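Local structure of hypothetical protein (Bacteroides caccae, 4M8R) at residues A[80-92]-A[103-115]. The protein is of unknown function, a DUF4784 family member that joins an N-terminal Ig-like domain to a region resembling a WD40-type beta-propeller. Numbering follows the deposited sequence.
With PO4 (phosphate ion), chain D.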
loop_
_atom_site.group_PDB
_atom_site.type_symbol
_atom_site.label_atom_id
_atom_site.label_comp_id
_atom_site.label_asym_id
_atom_site.label_seq_id
_atom_site.Cartn_x
_atom_site.Cartn_y
_atom_site.Cartn_z
ATOM N N ARG A 80 -33.814 -7.567 -1.601
ATOM C CA ARG A 80 -33.375 -6.784 -0.450
ATOM C C ARG A 80 -32.183 -5.919 -0.841
ATOM O O ARG A 80 -31.280 -6.392 -1.512
ATOM C CB ARG A 80 -33.005 -7.701 0.723
ATOM C CG ARG A 80 -32.956 -6.972 2.056
ATOM C CD ARG A 80 -32.825 -7.921 3.234
ATOM N NE ARG A 80 -34.037 -8.712 3.461
ATOM C CZ ARG A 80 -35.154 -8.265 4.049
ATOM N NH1 ARG A 80 -35.251 -7.007 4.480
ATOM N NH2 ARG A 80 -36.193 -9.086 4.202
HETATM N N MSE A 81 -32.196 -4.654 -0.434
HETATM C CA MSE A 81 -31.086 -3.744 -0.714
HETATM C C MSE A 81 -30.012 -3.983 0.319
HETATM O O MSE A 81 -30.301 -4.092 1.512
HETATM C CB MSE A 81 -31.546 -2.285 -0.680
HETATM C CG MSE A 81 -32.674 -1.970 -1.670
HETATM SE SE MSE A 81 -32.196 -2.463 -3.518
HETATM C CE MSE A 81 -30.658 -1.273 -3.770
ATOM N N PRO A 82 -28.748 -4.083 -0.123
ATOM C CA PRO A 82 -27.656 -4.436 0.780
ATOM C C PRO A 82 -27.077 -3.292 1.617
ATOM O O PRO A 82 -27.172 -2.119 1.243
ATOM C CB PRO A 82 -26.580 -4.942 -0.176
ATOM C CG PRO A 82 -26.807 -4.168 -1.425
ATOM C CD PRO A 82 -28.293 -4.001 -1.524
ATOM N N TYR A 83 -26.475 -3.674 2.739
ATOM C CA TYR A 83 -25.658 -2.784 3.557
ATOM C C TYR A 83 -24.223 -2.781 3.043
ATOM O O TYR A 83 -23.899 -3.498 2.101
ATOM C CB TYR A 83 -25.674 -3.250 5.021
ATOM C CG TYR A 83 -27.000 -3.057 5.720
ATOM C CD1 TYR A 83 -28.002 -4.015 5.631
ATOM C CD2 TYR A 83 -27.244 -1.916 6.478
ATOM C CE1 TYR A 83 -29.221 -3.836 6.268
ATOM C CE2 TYR A 83 -28.450 -1.732 7.123
ATOM C CZ TYR A 83 -29.437 -2.695 7.017
ATOM O OH TYR A 83 -30.641 -2.497 7.661
ATOM N N ARG A 84 -23.387 -1.952 3.661
ATOM C CA ARG A 84 -21.925 -1.945 3.479
ATOM C C ARG A 84 -21.416 -1.287 2.196
ATOM O O ARG A 84 -20.226 -1.365 1.900
ATOM C CB ARG A 84 -21.320 -3.351 3.638
ATOM C CG ARG A 84 -21.659 -4.007 4.967
ATOM C CD ARG A 84 -20.924 -5.316 5.182
ATOM N NE ARG A 84 -21.061 -5.759 6.569
ATOM C CZ ARG A 84 -22.126 -6.375 7.079
ATOM N NH1 ARG A 84 -23.185 -6.658 6.327
ATOM N NH2 ARG A 84 -22.135 -6.708 8.366
ATOM N N LYS A 85 -22.285 -0.619 1.448
ATOM C CA LYS A 85 -21.822 0.230 0.357
ATOM C C LYS A 85 -22.046 1.686 0.736
ATOM O O LYS A 85 -22.893 1.986 1.570
ATOM C CB LYS A 85 -22.556 -0.080 -0.946
ATOM C CG LYS A 85 -22.782 -1.554 -1.232
ATOM C CD LYS A 85 -21.488 -2.336 -1.347
ATOM C CE LYS A 85 -21.780 -3.813 -1.588
ATOM N NZ LYS A 85 -22.673 -4.408 -0.552
ATOM N N PRO A 86 -21.277 2.599 0.133
ATOM C CA PRO A 86 -21.592 4.025 0.276
ATOM C C PRO A 86 -22.861 4.397 -0.474
ATOM O O PRO A 86 -23.425 3.559 -1.194
ATOM C CB PRO A 86 -20.385 4.733 -0.347
ATOM C CG PRO A 86 -19.724 3.707 -1.192
ATOM C CD PRO A 86 -20.002 2.375 -0.567
ATOM N N GLU A 87 -23.313 5.637 -0.293
ATOM C CA GLU A 87 -24.453 6.135 -1.050
ATOM C C GLU A 87 -24.166 5.961 -2.531
ATOM O O GLU A 87 -23.166 6.460 -3.026
ATOM C CB GLU A 87 -24.730 7.599 -0.740
ATOM C CG GLU A 87 -25.811 8.211 -1.621
ATOM C CD GLU A 87 -26.176 9.614 -1.196
ATOM O OE1 GLU A 87 -26.460 9.814 0.002
ATOM O OE2 GLU A 87 -26.200 10.512 -2.063
ATOM N N SER A 88 -25.050 5.259 -3.230
ATOM C CA SER A 88 -24.771 4.822 -4.591
ATOM C C SER A 88 -25.961 4.940 -5.519
ATOM O O SER A 88 -27.103 4.722 -5.116
ATOM C CB SER A 88 -24.349 3.356 -4.578
ATOM O OG SER A 88 -23.118 3.187 -3.912
ATOM N N ARG A 89 -25.669 5.268 -6.769
ATOM C CA ARG A 89 -26.575 4.994 -7.874
ATOM C C ARG A 89 -26.500 3.491 -8.139
ATOM O O ARG A 89 -25.429 2.970 -8.475
ATOM C CB ARG A 89 -26.149 5.768 -9.126
ATOM C CG ARG A 89 -26.733 5.265 -10.440
ATOM C CD ARG A 89 -26.144 6.046 -11.605
ATOM N NE ARG A 89 -26.677 5.644 -12.911
ATOM C CZ ARG A 89 -26.151 4.707 -13.703
ATOM N NH1 ARG A 89 -25.062 4.029 -13.352
ATOM N NH2 ARG A 89 -26.728 4.447 -14.870
ATOM N N VAL A 90 -27.628 2.806 -7.976
ATOM C CA VAL A 90 -27.684 1.360 -8.158
ATOM C C VAL A 90 -28.543 1.034 -9.369
ATOM O O VAL A 90 -29.718 1.404 -9.411
ATOM C CB VAL A 90 -28.275 0.660 -6.924
ATOM C CG1 VAL A 90 -28.332 -0.849 -7.134
ATOM C CG2 VAL A 90 -27.453 0.995 -5.689
ATOM N N GLU A 91 -27.957 0.345 -10.345
ATOM C CA GLU A 91 -28.716 -0.152 -11.479
ATOM C C GLU A 91 -29.013 -1.626 -11.252
ATOM O O GLU A 91 -28.123 -2.395 -10.876
ATOM C CB GLU A 91 -27.955 0.040 -12.787
ATOM C CG GLU A 91 -28.792 -0.294 -14.014
ATOM C CD GLU A 91 -28.241 0.283 -15.304
ATOM O OE1 GLU A 91 -27.085 0.770 -15.317
ATOM O OE2 GLU A 91 -28.973 0.238 -16.318
ATOM N N ILE A 92 -30.273 -1.996 -11.479
ATOM C CA ILE A 92 -30.788 -3.324 -11.170
ATOM C C ILE A 92 -31.028 -4.092 -12.464
ATOM O O ILE A 92 -31.770 -3.635 -13.335
ATOM C CB ILE A 92 -32.097 -3.214 -10.367
ATOM C CG1 ILE A 92 -31.847 -2.433 -9.076
ATOM C CG2 ILE A 92 -32.659 -4.588 -10.035
ATOM C CD1 ILE A 92 -33.107 -2.027 -8.349
ATOM N N LEU A 103 -33.539 -3.258 -15.504
ATOM C CA LEU A 103 -34.913 -3.075 -15.053
ATOM C C LEU A 103 -35.151 -1.650 -14.582
ATOM O O LEU A 103 -36.249 -1.120 -14.731
ATOM C CB LEU A 103 -35.226 -4.045 -13.918
ATOM C CG LEU A 103 -35.154 -5.529 -14.281
ATOM C CD1 LEU A 103 -35.196 -6.371 -13.013
ATOM C CD2 LEU A 103 -36.268 -5.933 -15.233
ATOM N N GLY A 104 -34.129 -1.035 -13.992
ATOM C CA GLY A 104 -34.243 0.330 -13.495
ATOM C C GLY A 104 -33.123 0.716 -12.553
ATOM O O GLY A 104 -32.199 -0.064 -12.318
ATOM N N LYS A 105 -33.224 1.921 -12.004
ATOM C CA LYS A 105 -32.199 2.467 -11.127
ATOM C C LYS A 105 -32.814 3.000 -9.850
ATOM O O LYS A 105 -33.958 3.450 -9.843
ATOM C CB LYS A 105 -31.474 3.607 -11.825
ATOM C CG LYS A 105 -30.889 3.230 -13.173
ATOM C CD LYS A 105 -30.284 4.436 -13.871
ATOM C CE LYS A 105 -31.349 5.434 -14.291
ATOM N NZ LYS A 105 -30.774 6.541 -15.099
ATOM N N VAL A 106 -32.047 2.941 -8.772
ATOM C CA VAL A 106 -32.439 3.555 -7.516
ATOM C C VAL A 106 -31.241 4.241 -6.907
ATOM O O VAL A 106 -30.105 3.957 -7.272
ATOM C CB VAL A 106 -33.002 2.534 -6.506
ATOM C CG1 VAL A 106 -34.286 1.917 -7.033
ATOM C CG2 VAL A 106 -31.986 1.446 -6.185
ATOM N N LEU A 107 -31.506 5.169 -5.998
ATOM C CA LEU A 107 -30.462 5.793 -5.207
ATOM C C LEU A 107 -30.487 5.117 -3.844
ATOM O O LEU A 107 -31.501 5.160 -3.140
ATOM C CB LEU A 107 -30.710 7.293 -5.082
ATOM C CG LEU A 107 -29.678 8.110 -4.297
ATOM C CD1 LEU A 107 -28.278 7.930 -4.863
ATOM C CD2 LEU A 107 -30.061 9.582 -4.302
ATOM N N LEU A 108 -29.385 4.467 -3.489
ATOM C CA LEU A 108 -29.294 3.716 -2.240
ATOM C C LEU A 108 -28.540 4.541 -1.209
ATOM O O LEU A 108 -27.392 4.919 -1.435
ATOM C CB LEU A 108 -28.568 2.387 -2.477
ATOM C CG LEU A 108 -28.436 1.433 -1.288
ATOM C CD1 LEU A 108 -29.799 0.996 -0.775
ATOM C CD2 LEU A 108 -27.608 0.229 -1.689
ATOM N N ALA A 109 -29.180 4.815 -0.078
ATOM C CA ALA A 109 -28.561 5.613 0.976
ATOM C C ALA A 109 -27.360 4.878 1.555
ATOM O O ALA A 109 -27.261 3.664 1.437
ATOM C CB ALA A 109 -29.568 5.926 2.070
ATOM N N ASP A 110 -26.457 5.624 2.185
ATOM C CA ASP A 110 -25.228 5.066 2.726
ATOM C C ASP A 110 -25.516 3.881 3.650
ATOM O O ASP A 110 -26.371 3.964 4.523
ATOM C CB ASP A 110 -24.432 6.139 3.480
ATOM C CG ASP A 110 -23.079 5.628 3.968
ATOM O OD1 ASP A 110 -23.032 4.975 5.027
ATOM O OD2 ASP A 110 -22.061 5.870 3.299
ATOM N N GLY A 111 -24.799 2.783 3.442
ATOM C CA GLY A 111 -24.916 1.609 4.304
ATOM C C GLY A 111 -23.604 1.210 4.957
ATOM O O GLY A 111 -23.452 0.076 5.407
ATOM N N GLN A 112 -22.652 2.133 5.019
ATOM C CA GLN A 112 -21.341 1.819 5.578
ATOM C C GLN A 112 -21.451 1.645 7.082
ATOM O O GLN A 112 -22.122 2.420 7.751
ATOM C CB GLN A 112 -20.320 2.903 5.238
ATOM C CG GLN A 112 -19.808 2.812 3.810
ATOM C CD GLN A 112 -18.844 3.927 3.469
ATOM O OE1 GLN A 112 -17.663 3.683 3.243
ATOM N NE2 GLN A 112 -19.337 5.155 3.447
ATOM N N THR A 113 -20.792 0.618 7.599
ATOM C CA THR A 113 -20.850 0.292 9.018
ATOM C C THR A 113 -19.806 1.084 9.817
ATOM O O THR A 113 -18.712 1.333 9.318
ATOM C CB THR A 113 -20.608 -1.207 9.219
ATOM O OG1 THR A 113 -19.393 -1.579 8.569
ATOM C CG2 THR A 113 -21.748 -2.013 8.619
ATOM N N PRO A 114 -20.135 1.471 11.061
ATOM C CA PRO A 114 -19.197 2.262 11.862
ATOM C C PRO A 114 -17.921 1.481 12.151
ATOM O O PRO A 114 -17.989 0.286 12.424
ATOM C CB PRO A 114 -19.973 2.533 13.153
ATOM C CG PRO A 114 -20.981 1.441 13.242
ATOM C CD PRO A 114 -21.329 1.075 11.831
ATOM N N LYS A 115 -16.773 2.151 12.091
ATOM C CA LYS A 115 -15.477 1.477 12.207
ATOM C C LYS A 115 -14.878 1.500 13.619
ATOM O O LYS A 115 -13.878 0.829 13.870
ATOM C CB LYS A 115 -14.476 2.078 11.219
ATOM C CG LYS A 115 -14.964 2.132 9.775
ATOM C CD LYS A 115 -13.879 2.659 8.836
ATOM C CE LYS A 115 -14.427 3.603 7.770
ATOM N NZ LYS A 115 -15.472 2.984 6.903
HETATM P P PO4 D . -28.741 5.858 -17.692
HETATM O O1 PO4 D . -28.510 4.392 -17.971
HETATM O O2 PO4 D . -28.283 6.225 -16.301
HETATM O O3 PO4 D . -27.989 6.714 -18.681
HETATM O O4 PO4 D . -30.223 6.105 -17.803
HETATM O O HOH W 1 -18.971 -4.120 7.437
HETATM O O HOH W 2 -25.435 2.183 -0.009
HETATM O O HOH W 3 -27.214 8.270 2.200
HETATM O O HOH W 4 -22.011 7.610 1.215
#
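A beta hairpin of the N-terminal Ig-like domain brings Ser88-Ile92 and Leu103-Leu108 together as antiparallel strands. Val90 and Val106 form a hydrogen-bonded pair, with Val90 N to Val106 O at 2.8 Å. Near the turn, Leu103 and Gly104 share Ile92 as their partner, a classic beta bulge. Ile92 O accepts a hydrogen bond from Leu103 N, and Ile92 N donates to Gly104 O.

Val90, Val106 and Leu108 line the buried face. With chi1 at -177°, Leu108 swings CG away from its own N, which lets CD1 slide past Met81 CB at 3.7 Å. Met81 is a selenomethionine, and its bent chain meets Val106 tip to tip, CE to CG2 at 3.9 Å. Val25 of strand 24-25 also packs here.

Beyond the strands, two hydrogen bonds at Gly111 join the loops. Gly111 N donates to Lys85 O, and Arg84 N reaches Gly111 O at 2.7 Å from above the carbonyl plane. The Arg84 guanidinium bonds Thr161 O through NH2 and forms a salt bridge with Asp180 through NH1. Asp110 OD1 closes an Asx turn on Gln112 N.

On the other face, Arg89 and Lys105 converge on a phosphate, probably from the crystallisation liquor. Asn238 and Arg213 of a second subunit also bind it. Arg89 NH2 and Lys105 NZ each lie 2.8 Å from phosphate O2.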